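L-threonine 3-dehydrogenase (Clostridioides difficile, PDB 7OL1) probably catalyses the NAD-dependent oxidation of L-threonine at its beta-hydroxyl group, as a dehydrogenase of the epimerase/dehydratase family. Local coordinates at residues 226-234 with 297-305; 271-280 with 321-329. All blocks are in the same frame, centred on the assembly; numbering follows the deposited sequence.

Contact 1: 226-234 with 297-305; sequences AEGTKMDMM and ADSWPNSLD
Asp232 OD2 is held from two chain segments: Leu304 N donates to it, and Thr263 OG1 forms a further hydrogen bond. The N...O distance from Leu304 N to Asp232 OD2 is 3.3 Å and the N-H...O angle 152°, a long but fairly straight bond that uses the syn lone pair of the carboxylate oxygen. It ties Asp232, in strand 232-235 of the mixed sheet of this NAD-dependent epimerase/dehydratase fold, to the loop that follows helix 291-299. The carboxylate gets there because Asp232 CG lies beside its own backbone N (chi1 -67°), and Leu304 CG comes within 3.5 Å of Asp232 OD1.

Nearer the helix the chemistry turns apolar. Met231 SD sits 3.8 Å from Ala297 CB and reaches the Trp300 indole, 4.2 Å from CE3 and 79° off the normal of the six-membered ring, an edge-on Met-aromatic contact. Thr229 CG2 adds a methyl at 4.2 Å from Ala297 CB, while Thr229 OG1 bonds to Ala226 O across the type II turn 226-229 and to Gln294 of the helix. Close by, water 1 lies between the backbones with more acceptors in reach than it has protons, so its bonding is not fixed; it is 2.6 Å from Lys230 O and 2.7 Å from Ala297 O.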
ATOM      1  N   ALA A 226      19.039   3.391 -23.089  1.00114.18           N
ATOM      2  CA  ALA A 226      20.442   2.942 -23.248  1.00111.55           C
ATOM      3  C   ALA A 226      20.458   1.508 -23.767  1.00109.60           C
ATOM      4  O   ALA A 226      19.539   0.757 -23.411  1.00116.92           O
ATOM      5  CB  ALA A 226      21.168   3.047 -21.929  1.00111.01           C
ATOM      6  N   GLU A 227      21.469   1.151 -24.560  1.00120.23           N
ATOM      7  CA  GLU A 227      21.590  -0.196 -25.185  1.00131.87           C
ATOM      8  C   GLU A 227      21.855  -1.204 -24.066  1.00126.68           C
ATOM      9  O   GLU A 227      22.338  -0.772 -23.000  1.00126.41           O
ATOM     10  CB  GLU A 227      22.634  -0.189 -26.310  1.00145.89           C
ATOM     11  CG  GLU A 227      24.059  -0.542 -25.917  1.00140.17           C
ATOM     12  CD  GLU A 227      25.038  -0.391 -27.075  1.00137.63           C
ATOM     13  OE1 GLU A 227      24.775  -0.967 -28.149  1.00129.91           O
ATOM     14  OE2 GLU A 227      26.045   0.325 -26.918  1.00116.81           O
ATOM     15  N   GLY A 228      21.462  -2.467 -24.263  1.00118.21           N
ATOM     16  CA  GLY A 228      21.574  -3.521 -23.232  1.00123.67           C
ATOM     17  C   GLY A 228      20.638  -3.368 -22.018  1.00118.57           C
ATOM     18  O   GLY A 228      20.685  -4.267 -21.141  1.00 91.20           O
ATOM     19  N   THR A 229      19.797  -2.323 -21.933  1.00109.55           N
ATOM     20  CA  THR A 229      18.767  -2.180 -20.864  1.00 99.64           C
ATOM     21  C   THR A 229      17.603  -3.147 -21.137  1.00 93.68           C
ATOM     22  O   THR A 229      16.918  -2.982 -22.154  1.00101.54           O
ATOM     23  CB  THR A 229      18.288  -0.732 -20.715  1.00 99.16           C
ATOM     24  OG1 THR A 229      19.410   0.098 -20.407  1.00107.47           O
ATOM     25  CG2 THR A 229      17.253  -0.590 -19.622  1.00 95.73           C
ATOM     26  N   LYS A 230      17.386  -4.128 -20.257  1.00 82.96           N
ATOM     27  CA  LYS A 230      16.389  -5.210 -20.461  1.00 88.10           C
ATOM     28  C   LYS A 230      15.134  -4.892 -19.636  1.00 94.75           C
ATOM     29  O   LYS A 230      15.279  -4.316 -18.511  1.00 81.91           O
ATOM     30  CB  LYS A 230      17.013  -6.575 -20.137  1.00 99.06           C
ATOM     31  CG  LYS A 230      17.676  -7.268 -21.328  1.00112.97           C
ATOM     32  CD  LYS A 230      18.251  -8.650 -21.028  1.00120.85           C
ATOM     33  CE  LYS A 230      17.972  -9.675 -22.113  1.00114.98           C
ATOM     34  NZ  LYS A 230      17.278 -10.857 -21.548  1.00115.51           N
ATOM     35  N   MET A 231      13.957  -5.231 -20.189  1.00 89.88           N
ATOM     36  CA  MET A 231      12.610  -4.921 -19.624  1.00 88.87           C
ATOM     37  C   MET A 231      11.601  -6.010 -20.009  1.00 80.67           C
ATOM     38  O   MET A 231      11.709  -6.558 -21.114  1.00 64.96           O
ATOM     39  CB  MET A 231      12.103  -3.577 -20.155  1.00 95.41           C
ATOM     40  CG  MET A 231      12.264  -2.445 -19.155  1.00106.72           C
ATOM     41  SD  MET A 231      11.983  -0.792 -19.845  1.00110.48           S
ATOM     42  CE  MET A 231      12.876  -0.912 -21.394  1.00 98.50           C
ATOM     43  N   ASP A 232      10.605  -6.296 -19.174  1.00 76.33           N
ATOM     44  CA  ASP A 232       9.495  -7.146 -19.672  1.00 71.59           C
ATOM     45  C   ASP A 232       8.633  -6.336 -20.645  1.00 68.96           C
ATOM     46  O   ASP A 232       8.425  -5.113 -20.411  1.00 70.60           O
ATOM     47  CB  ASP A 232       8.591  -7.686 -18.582  1.00 72.69           C
ATOM     48  CG  ASP A 232       9.280  -8.681 -17.689  1.00 77.72           C
ATOM     49  OD1 ASP A 232      10.003  -8.215 -16.762  1.00 88.86           O
ATOM     50  OD2 ASP A 232       9.062  -9.894 -17.916  1.00 67.25           O
ATOM     51  N   MET A 233       8.132  -7.035 -21.661  1.00 58.72           N
ATOM     52  CA  MET A 233       7.192  -6.539 -22.674  1.00 60.59           C
ATOM     53  C   MET A 233       6.192  -7.645 -22.994  1.00 66.58           C
ATOM     54  O   MET A 233       6.473  -8.834 -22.696  1.00 60.49           O
ATOM     55  CB  MET A 233       7.903  -6.159 -23.965  1.00 60.88           C
ATOM     56  CG  MET A 233       8.931  -5.107 -23.772  1.00 64.68           C
ATOM     57  SD  MET A 233       8.204  -3.515 -23.671  1.00 73.69           S
ATOM     58  CE  MET A 233       9.696  -2.528 -23.567  1.00 81.03           C
ATOM     59  N   MET A 234       5.073  -7.231 -23.587  1.00 64.08           N
ATOM     60  CA  MET A 234       3.992  -8.119 -24.059  1.00 65.11           C
ATOM     61  C   MET A 234       3.262  -7.408 -25.219  1.00 67.53           C
ATOM     62  O   MET A 234       3.145  -6.162 -25.196  1.00 67.49           O
ATOM     63  CB  MET A 234       3.072  -8.447 -22.877  1.00 62.87           C
ATOM     64  CG  MET A 234       2.057  -9.520 -23.203  1.00 70.16           C
ATOM     65  SD  MET A 234       1.031 -10.121 -21.825  1.00 69.97           S
ATOM     66  CE  MET A 234       2.255 -10.250 -20.527  1.00 74.26           C
ATOM     67  N   ALA A 297      13.417   2.767 -15.792  1.00 80.72           N
ATOM     68  CA  ALA A 297      13.676   1.441 -16.404  1.00 87.75           C
ATOM     69  C   ALA A 297      14.651   0.671 -15.509  1.00 95.52           C
ATOM     70  O   ALA A 297      14.498  -0.569 -15.372  1.00 98.75           O
ATOM     71  CB  ALA A 297      14.216   1.583 -17.803  1.00 82.35           C
ATOM     72  N   ASP A 298      15.603   1.398 -14.915  1.00 93.96           N
ATOM     73  CA  ASP A 298      16.588   0.850 -13.950  1.00 91.46           C
ATOM     74  C   ASP A 298      15.866   0.535 -12.622  1.00 87.63           C
ATOM     75  O   ASP A 298      16.278  -0.450 -12.009  1.00109.67           O
ATOM     76  CB  ASP A 298      17.830   1.754 -13.855  1.00100.64           C
ATOM     77  CG  ASP A 298      18.788   1.735 -15.059  1.00110.70           C
ATOM     78  OD1 ASP A 298      18.689   0.791 -15.916  1.00 92.33           O
ATOM     79  OD2 ASP A 298      19.659   2.670 -15.137  1.00 98.64           O
ATOM     80  N   SER A 299      14.820   1.274 -12.195  1.00 87.35           N
ATOM     81  CA  SER A 299      13.961   0.926 -11.012  1.00 95.16           C
ATOM     82  C   SER A 299      13.494  -0.526 -11.143  1.00 87.97           C
ATOM     83  O   SER A 299      13.397  -1.261 -10.127  1.00 91.27           O
ATOM     84  CB  SER A 299      12.696   1.774 -10.871  1.00100.07           C
ATOM     85  OG  SER A 299      12.962   3.153 -10.746  1.00118.57           O
ATOM     86  N   TRP A 300      13.161  -0.886 -12.379  1.00 78.44           N
ATOM     87  CA  TRP A 300      12.245  -1.997 -12.706  1.00 79.30           C
ATOM     88  C   TRP A 300      13.029  -3.266 -12.973  1.00 70.74           C
ATOM     89  O   TRP A 300      13.987  -3.255 -13.738  1.00 71.95           O
ATOM     90  CB  TRP A 300      11.420  -1.665 -13.947  1.00 85.94           C
ATOM     91  CG  TRP A 300      10.360  -0.621 -13.808  1.00 82.81           C
ATOM     92  CD1 TRP A 300       9.785  -0.099 -12.682  1.00 87.92           C
ATOM     93  CD2 TRP A 300       9.689  -0.022 -14.919  1.00 84.39           C
ATOM     94  NE1 TRP A 300       8.824   0.818 -13.024  1.00 89.74           N
ATOM     95  CE2 TRP A 300       8.734   0.872 -14.391  1.00 89.13           C
ATOM     96  CE3 TRP A 300       9.829  -0.155 -16.303  1.00 84.07           C
ATOM     97  CZ2 TRP A 300       7.920   1.639 -15.217  1.00 91.87           C
ATOM     98  CZ3 TRP A 300       9.030   0.608 -17.115  1.00 87.16           C
ATOM     99  CH2 TRP A 300       8.088   1.487 -16.575  1.00 90.41           C
ATOM    100  N   PRO A 301      12.542  -4.410 -12.465  1.00 65.00           N
ATOM    101  CA  PRO A 301      13.012  -5.708 -12.926  1.00 67.07           C
ATOM    102  C   PRO A 301      13.282  -5.817 -14.439  1.00 71.94           C
ATOM    103  O   PRO A 301      12.692  -5.087 -15.249  1.00 77.65           O
ATOM    104  CB  PRO A 301      11.860  -6.644 -12.549  1.00 63.51           C
ATOM    105  CG  PRO A 301      11.178  -5.985 -11.365  1.00 66.02           C
ATOM    106  CD  PRO A 301      11.475  -4.506 -11.464  1.00 68.32           C
ATOM    107  N   ASN A 302      14.177  -6.752 -14.772  1.00 74.91           N
ATOM    108  CA  ASN A 302      14.615  -7.083 -16.148  1.00 74.56           C
ATOM    109  C   ASN A 302      13.659  -8.141 -16.695  1.00 72.57           C
ATOM    110  O   ASN A 302      13.417  -8.133 -17.939  1.00 72.26           O
ATOM    111  CB  ASN A 302      16.056  -7.602 -16.186  1.00 80.30           C
ATOM    112  CG  ASN A 302      17.045  -6.708 -15.467  1.00 87.89           C
ATOM    113  OD1 ASN A 302      17.032  -5.486 -15.646  1.00 80.35           O
ATOM    114  ND2 ASN A 302      17.898  -7.314 -14.646  1.00 85.80           N
ATOM    115  N   SER A 303      13.154  -9.017 -15.812  1.00 61.05           N
ATOM    116  CA  SER A 303      12.264 -10.152 -16.189  1.00 63.76           C
ATOM    117  C   SER A 303      11.517 -10.661 -14.953  1.00 61.22           C
ATOM    118  O   SER A 303      12.122 -10.687 -13.868  1.00 71.07           O
ATOM    119  CB  SER A 303      13.049 -11.260 -16.856  1.00 65.78           C
ATOM    120  OG  SER A 303      13.761 -12.022 -15.895  1.00 66.69           O
ATOM    121  N   LEU A 304      10.252 -11.050 -15.109  1.00 59.85           N
ATOM    122  CA  LEU A 304       9.408 -11.517 -13.980  1.00 58.83           C
ATOM    123  C   LEU A 304       9.160 -13.005 -14.171  1.00 56.82           C
ATOM    124  O   LEU A 304       9.244 -13.492 -15.341  1.00 52.38           O
ATOM    125  CB  LEU A 304       8.039 -10.815 -13.934  1.00 71.98           C
ATOM    126  CG  LEU A 304       7.973  -9.290 -14.058  1.00 69.46           C
ATOM    127  CD1 LEU A 304       6.590  -8.874 -14.538  1.00 72.64           C
ATOM    128  CD2 LEU A 304       8.296  -8.603 -12.739  1.00 66.27           C
ATOM    129  N   ASP A 305       8.720 -13.647 -13.090  1.00 50.16           N
ATOM    130  CA  ASP A 305       8.361 -15.078 -13.071  1.00 52.95           C
ATOM    131  C   ASP A 305       6.836 -15.229 -13.121  1.00 53.35           C
ATOM    132  O   ASP A 305       6.193 -15.145 -12.060  1.00 55.39           O
ATOM    133  CB  ASP A 305       9.033 -15.750 -11.860  1.00 58.40           C
ATOM    134  CG  ASP A 305       8.788 -17.244 -11.757  1.00 54.75           C
ATOM    135  OD1 ASP A 305       8.277 -17.818 -12.745  1.00 59.04           O
ATOM    136  OD2 ASP A 305       9.058 -17.810 -10.686  1.00 68.06           O
TER
HETATM  137  O   HOH W   1      15.069  -3.049 -16.261  1.00 63.64           O

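Contact 2: 271-280 with 321-329; sequences EIADSIKKYI and LDKMTKDML
Asp322 and Ser275 meet where helices 269-277 and 321-334 pack. The axes of segments 271-277 and 321-329 approach to 9.4 Å at a signed crossing angle of -56°. Followed outward, Asp322 CB lies 4.1 Å from Ser275 OG, and at the branch OD1 accepts a weak hydrogen bond from that hydroxyl, at 3.3 Å. Asp322 OD1 also faces Lys278 NZ in a long salt bridge of 3.9 Å. The other branch, OD2, lies at the edge of the Tyr279 ring and in its plane, 3.5 Å from Tyr279 OH, with ring and carboxylate planes turned 54° apart. Lys326 flanks the same ring obliquely: its CG comes 3.6 Å from Tyr279 CE1, and its amine donates to water 2, which is also weakly bonded to the phenol.

Beside this polar group, aliphatic side chains meet. The Leu321 and Ile272 side chains cross at about a right angle, with Leu321 CD1 3.5 Å from Ile272 CG2, and Thr325 CG2, placed anti to the backbone N (OG1 chi1 -56°), packs on Ile276. Thr325 OG1 donates to Leu321 O at 2.6 Å, so that this carbonyl takes both the helical N-H and the O-H of Thr325. Ile280 and Leu329 close the far end. Behind the pair, Tyr212 of helix 207-217 touches Ile272 and Met324 and bonds to Thr325 OG1, whereas Met324 and Met328 rest on Tyr235 of strand 232-235 and Ile194 of strand 184-194.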
ATOM      1  N   GLU A 271      18.228  -5.794 -29.206  1.00102.93           N
ATOM      2  CA  GLU A 271      17.642  -7.124 -29.568  1.00107.28           C
ATOM      3  C   GLU A 271      16.424  -6.931 -30.493  1.00113.43           C
ATOM      4  O   GLU A 271      16.196  -7.844 -31.319  1.00107.10           O
ATOM      5  CB  GLU A 271      17.209  -7.959 -28.349  1.00109.07           C
ATOM      6  CG  GLU A 271      18.301  -8.794 -27.676  1.00103.73           C
ATOM      7  CD  GLU A 271      18.039  -9.190 -26.215  1.00110.18           C
ATOM      8  OE1 GLU A 271      18.274  -8.351 -25.301  1.00102.99           O
ATOM      9  OE2 GLU A 271      17.606 -10.342 -25.969  1.00103.13           O
ATOM     10  N   ILE A 272      15.648  -5.837 -30.352  1.00123.67           N
ATOM     11  CA  ILE A 272      14.460  -5.554 -31.229  1.00132.03           C
ATOM     12  C   ILE A 272      15.017  -5.229 -32.615  1.00136.87           C
ATOM     13  O   ILE A 272      14.649  -5.931 -33.588  1.00137.04           O
ATOM     14  CB  ILE A 272      13.525  -4.408 -30.762  1.00126.49           C
ATOM     15  CG1 ILE A 272      13.604  -4.100 -29.272  1.00138.07           C
ATOM     16  CG2 ILE A 272      12.075  -4.667 -31.171  1.00121.84           C
ATOM     17  CD1 ILE A 272      12.588  -3.073 -28.848  1.00155.16           C
ATOM     18  N   ALA A 273      15.873  -4.200 -32.678  1.00122.44           N
ATOM     19  CA  ALA A 273      16.644  -3.804 -33.877  1.00114.97           C
ATOM     20  C   ALA A 273      16.946  -5.051 -34.718  1.00120.95           C
ATOM     21  O   ALA A 273      16.470  -5.103 -35.868  1.00133.51           O
ATOM     22  CB  ALA A 273      17.904  -3.096 -33.458  1.00109.06           C
ATOM     23  N   ASP A 274      17.655  -6.033 -34.140  1.00117.00           N
ATOM     24  CA  ASP A 274      18.102  -7.291 -34.810  1.00128.49           C
ATOM     25  C   ASP A 274      16.898  -8.078 -35.349  1.00123.76           C
ATOM     26  O   ASP A 274      17.061  -8.760 -36.389  1.00128.25           O
ATOM     27  CB  ASP A 274      18.925  -8.188 -33.874  1.00135.29           C
ATOM     28  CG  ASP A 274      20.286  -7.632 -33.471  1.00130.94           C
ATOM     29  OD1 ASP A 274      20.597  -6.477 -33.840  1.00118.85           O
ATOM     30  OD2 ASP A 274      21.030  -8.360 -32.785  1.00113.77           O
ATOM     31  N   SER A 275      15.754  -8.021 -34.658  1.00122.33           N
ATOM     32  CA  SER A 275      14.471  -8.622 -35.110  1.00112.00           C
ATOM     33  C   SER A 275      13.896  -7.755 -36.231  1.00106.84           C
ATOM     34  O   SER A 275      13.385  -8.329 -37.212  1.00 95.91           O
ATOM     35  CB  SER A 275      13.484  -8.798 -33.981  1.00103.20           C
ATOM     36  OG  SER A 275      12.656  -9.934 -34.220  1.00 99.61           O
ATOM     37  N   ILE A 276      13.987  -6.428 -36.093  1.00102.30           N
ATOM     38  CA  ILE A 276      13.515  -5.464 -37.129  1.00112.41           C
ATOM     39  C   ILE A 276      14.348  -5.694 -38.396  1.00119.78           C
ATOM     40  O   ILE A 276      13.742  -6.033 -39.438  1.00120.46           O
ATOM     41  CB  ILE A 276      13.567  -4.006 -36.619  1.00121.63           C
ATOM     42  CG1 ILE A 276      12.558  -3.788 -35.487  1.00133.16           C
ATOM     43  CG2 ILE A 276      13.361  -3.012 -37.753  1.00128.18           C
ATOM     44  CD1 ILE A 276      12.152  -2.347 -35.252  1.00131.33           C
ATOM     45  N   LYS A 277      15.678  -5.581 -38.295  1.00120.33           N
ATOM     46  CA  LYS A 277      16.608  -5.623 -39.461  1.00121.17           C
ATOM     47  C   LYS A 277      16.470  -6.983 -40.185  1.00113.43           C
ATOM     48  O   LYS A 277      16.569  -6.975 -41.424  1.00123.32           O
ATOM     49  CB  LYS A 277      18.034  -5.222 -39.039  1.00122.02           C
ATOM     50  CG  LYS A 277      18.983  -6.364 -38.693  1.00133.50           C
ATOM     51  CD  LYS A 277      20.307  -5.939 -38.062  1.00130.57           C
ATOM     52  CE  LYS A 277      21.289  -7.093 -37.966  1.00128.48           C
ATOM     53  NZ  LYS A 277      22.472  -6.760 -37.141  1.00121.45           N
ATOM     54  N   LYS A 278      16.159  -8.090 -39.490  1.00106.35           N
ATOM     55  CA  LYS A 278      15.855  -9.415 -40.123  1.00112.57           C
ATOM     56  C   LYS A 278      14.727  -9.306 -41.167  1.00114.52           C
ATOM     57  O   LYS A 278      14.458 -10.330 -41.835  1.00105.30           O
ATOM     58  CB  LYS A 278      15.447 -10.453 -39.071  1.00115.34           C
ATOM     59  CG  LYS A 278      14.968 -11.800 -39.614  1.00119.84           C
ATOM     60  CD  LYS A 278      14.866 -12.903 -38.566  1.00133.00           C
ATOM     61  CE  LYS A 278      15.837 -12.745 -37.409  1.00130.16           C
ATOM     62  NZ  LYS A 278      15.947 -13.974 -36.588  1.00125.70           N
ATOM     63  N   TYR A 279      14.049  -8.150 -41.258  1.00113.09           N
ATOM     64  CA  TYR A 279      12.960  -7.864 -42.232  1.00107.06           C
ATOM     65  C   TYR A 279      13.172  -6.497 -42.900  1.00 99.90           C
ATOM     66  O   TYR A 279      12.611  -6.314 -43.976  1.00102.19           O
ATOM     67  CB  TYR A 279      11.577  -7.924 -41.566  1.00111.91           C
ATOM     68  CG  TYR A 279      11.182  -9.243 -40.940  1.00109.24           C
ATOM     69  CD1 TYR A 279      10.330 -10.130 -41.584  1.00108.39           C
ATOM     70  CD2 TYR A 279      11.641  -9.599 -39.680  1.00110.93           C
ATOM     71  CE1 TYR A 279       9.967 -11.337 -41.001  1.00117.86           C
ATOM     72  CE2 TYR A 279      11.296 -10.804 -39.087  1.00111.77           C
ATOM     73  CZ  TYR A 279      10.449 -11.676 -39.745  1.00116.01           C
ATOM     74  OH  TYR A 279      10.107 -12.855 -39.144  1.00108.28           O
ATOM     75  N   ILE A 280      13.922  -5.566 -42.300  1.00102.13           N
ATOM     76  CA  ILE A 280      14.269  -4.242 -42.916  1.00118.50           C
ATOM     77  C   ILE A 280      15.788  -4.034 -42.804  1.00130.99           C
ATOM     78  O   ILE A 280      16.247  -3.217 -41.992  1.00113.52           O
ATOM     79  CB  ILE A 280      13.453  -3.085 -42.278  1.00119.38           C
ATOM     80  CG1 ILE A 280      11.939  -3.350 -42.254  1.00122.09           C
ATOM     81  CG2 ILE A 280      13.760  -1.749 -42.943  1.00126.96           C
ATOM     82  CD1 ILE A 280      11.189  -3.073 -43.561  1.00114.40           C
ATOM     83  N   LEU A 321       9.443 -12.043 -29.667  1.00 66.01           N
ATOM     84  CA  LEU A 321       9.925 -10.767 -30.275  1.00 75.06           C
ATOM     85  C   LEU A 321       9.851 -10.841 -31.811  1.00 81.65           C
ATOM     86  O   LEU A 321       9.609  -9.817 -32.456  1.00 81.52           O
ATOM     87  CB  LEU A 321      11.343 -10.466 -29.781  1.00 70.16           C
ATOM     88  CG  LEU A 321      12.087  -9.342 -30.505  1.00 78.48           C
ATOM     89  CD1 LEU A 321      11.321  -8.029 -30.466  1.00 83.87           C
ATOM     90  CD2 LEU A 321      13.476  -9.136 -29.914  1.00 77.92           C
ATOM     91  N   ASP A 322      10.057 -12.013 -32.400  1.00101.92           N
ATOM     92  CA  ASP A 322       9.994 -12.147 -33.876  1.00111.63           C
ATOM     93  C   ASP A 322       8.536 -11.944 -34.271  1.00101.99           C
ATOM     94  O   ASP A 322       8.262 -10.885 -34.861  1.00101.88           O
ATOM     95  CB  ASP A 322      10.617 -13.451 -34.386  1.00122.59           C
ATOM     96  CG  ASP A 322      11.996 -13.219 -34.976  1.00121.74           C
ATOM     97  OD1 ASP A 322      12.976 -13.212 -34.201  1.00113.01           O
ATOM     98  OD2 ASP A 322      12.069 -12.979 -36.199  1.00132.06           O
ATOM     99  N   LYS A 323       7.657 -12.881 -33.887  1.00 94.83           N
ATOM    100  CA  LYS A 323       6.231 -12.921 -34.323  1.00 93.18           C
ATOM    101  C   LYS A 323       5.659 -11.505 -34.234  1.00 93.16           C
ATOM    102  O   LYS A 323       5.054 -11.035 -35.223  1.00 81.25           O
ATOM    103  CB  LYS A 323       5.390 -13.901 -33.497  1.00 86.96           C
ATOM    104  CG  LYS A 323       4.629 -14.925 -34.332  1.00 95.46           C
ATOM    105  CD  LYS A 323       3.178 -15.118 -33.952  1.00100.53           C
ATOM    106  CE  LYS A 323       2.358 -15.778 -35.046  1.00107.59           C
ATOM    107  NZ  LYS A 323       0.964 -16.024 -34.602  1.00106.85           N
ATOM    108  N   MET A 324       5.910 -10.830 -33.113  1.00 90.68           N
ATOM    109  CA  MET A 324       5.489  -9.426 -32.900  1.00 92.73           C
ATOM    110  C   MET A 324       6.049  -8.550 -34.024  1.00 91.89           C
ATOM    111  O   MET A 324       5.241  -7.912 -34.730  1.00103.24           O
ATOM    112  CB  MET A 324       5.983  -8.899 -31.552  1.00 93.18           C
ATOM    113  CG  MET A 324       5.504  -7.500 -31.252  1.00 86.55           C
ATOM    114  SD  MET A 324       5.721  -7.084 -29.522  1.00 82.36           S
ATOM    115  CE  MET A 324       7.425  -6.536 -29.509  1.00 71.87           C
ATOM    116  N   THR A 325       7.372  -8.509 -34.186  1.00 90.33           N
ATOM    117  CA  THR A 325       8.049  -7.612 -35.162  1.00 95.74           C
ATOM    118  C   THR A 325       7.427  -7.774 -36.560  1.00 93.59           C
ATOM    119  O   THR A 325       7.194  -6.747 -37.224  1.00 95.34           O
ATOM    120  CB  THR A 325       9.561  -7.845 -35.193  1.00102.48           C
ATOM    121  OG1 THR A 325      10.083  -7.684 -33.873  1.00114.08           O
ATOM    122  CG2 THR A 325      10.277  -6.894 -36.128  1.00106.90           C
ATOM    123  N   LYS A 326       7.154  -9.002 -37.009  1.00 98.45           N
ATOM    124  CA  LYS A 326       6.548  -9.233 -38.348  1.00 95.71           C
ATOM    125  C   LYS A 326       5.183  -8.532 -38.368  1.00 92.50           C
ATOM    126  O   LYS A 326       5.000  -7.612 -39.195  1.00 82.70           O
ATOM    127  CB  LYS A 326       6.452 -10.727 -38.680  1.00105.47           C
ATOM    128  CG  LYS A 326       6.470 -11.058 -40.174  1.00118.81           C
ATOM    129  CD  LYS A 326       6.041 -12.479 -40.534  1.00119.37           C
ATOM    130  CE  LYS A 326       6.994 -13.537 -40.017  1.00122.16           C
ATOM    131  NZ  LYS A 326       6.262 -14.622 -39.330  1.00126.18           N
ATOM    132  N   ASP A 327       4.300  -8.908 -37.435  1.00 87.66           N
ATOM    133  CA  ASP A 327       2.897  -8.419 -37.339  1.00 82.79           C
ATOM    134  C   ASP A 327       2.844  -6.897 -37.175  1.00 86.03           C
ATOM    135  O   ASP A 327       1.874  -6.306 -37.671  1.00 84.55           O
ATOM    136  CB  ASP A 327       2.138  -9.046 -36.173  1.00 81.55           C
ATOM    137  CG  ASP A 327       0.637  -9.008 -36.372  1.00 85.19           C
ATOM    138  OD1 ASP A 327       0.161  -9.739 -37.267  1.00 77.42           O
ATOM    139  OD2 ASP A 327      -0.041  -8.244 -35.636  1.00 86.59           O
ATOM    140  N   MET A 328       3.812  -6.276 -36.499  1.00 79.89           N
ATOM    141  CA  MET A 328       3.772  -4.809 -36.271  1.00 85.99           C
ATOM    142  C   MET A 328       4.007  -4.087 -37.600  1.00 91.38           C
ATOM    143  O   MET A 328       3.326  -3.069 -37.859  1.00100.90           O
ATOM    144  CB  MET A 328       4.793  -4.349 -35.224  1.00 82.44           C
ATOM    145  CG  MET A 328       4.279  -4.526 -33.812  1.00 86.09           C
ATOM    146  SD  MET A 328       2.876  -3.421 -33.440  1.00 86.00           S
ATOM    147  CE  MET A 328       3.758  -1.877 -33.187  1.00 65.16           C
ATOM    148  N   LEU A 329       4.904  -4.611 -38.433  1.00 98.84           N
ATOM    149  CA  LEU A 329       5.317  -3.930 -39.687  1.00 94.39           C
ATOM    150  C   LEU A 329       4.238  -4.140 -40.759  1.00 89.83           C
ATOM    151  O   LEU A 329       4.035  -3.217 -41.552  1.00 86.72           O
ATOM    152  CB  LEU A 329       6.699  -4.449 -40.089  1.00 95.54           C
ATOM    153  CG  LEU A 329       7.821  -4.126 -39.096  1.00 92.96           C
ATOM    154  CD1 LEU A 329       9.119  -4.840 -39.454  1.00 90.20           C
ATOM    155  CD2 LEU A 329       8.053  -2.626 -39.005  1.00 99.34           C
TER
HETATM  156  O   HOH W   2       8.343 -15.051 -37.353  1.00 94.97           O

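Both contacts are partly buried and their segments alternate along the chain. Contact 1 joins strand 232-235 and the loop before it to the end of helix 291-299 and its trailing loop; contact 2 is a helix-helix crossing farther from the chain centre, 22 Å against 16 Å. Contact 1 combines a backbone N-H to carboxylate bond with a sulfur-ring meeting, and a water lies between its backbones; contact 2 sets aliphatic packing beside Ile272 and Ile276 against charged, hydrated groups toward the surface. Tyr207 of helix 207-217 touches both Met231 and Ile272. The contacts meet where Lys230 CE packs 3.5 Å from Glu271 OE1, while Glu271 OE1 is hydrogen-bonded to Ser268 OG.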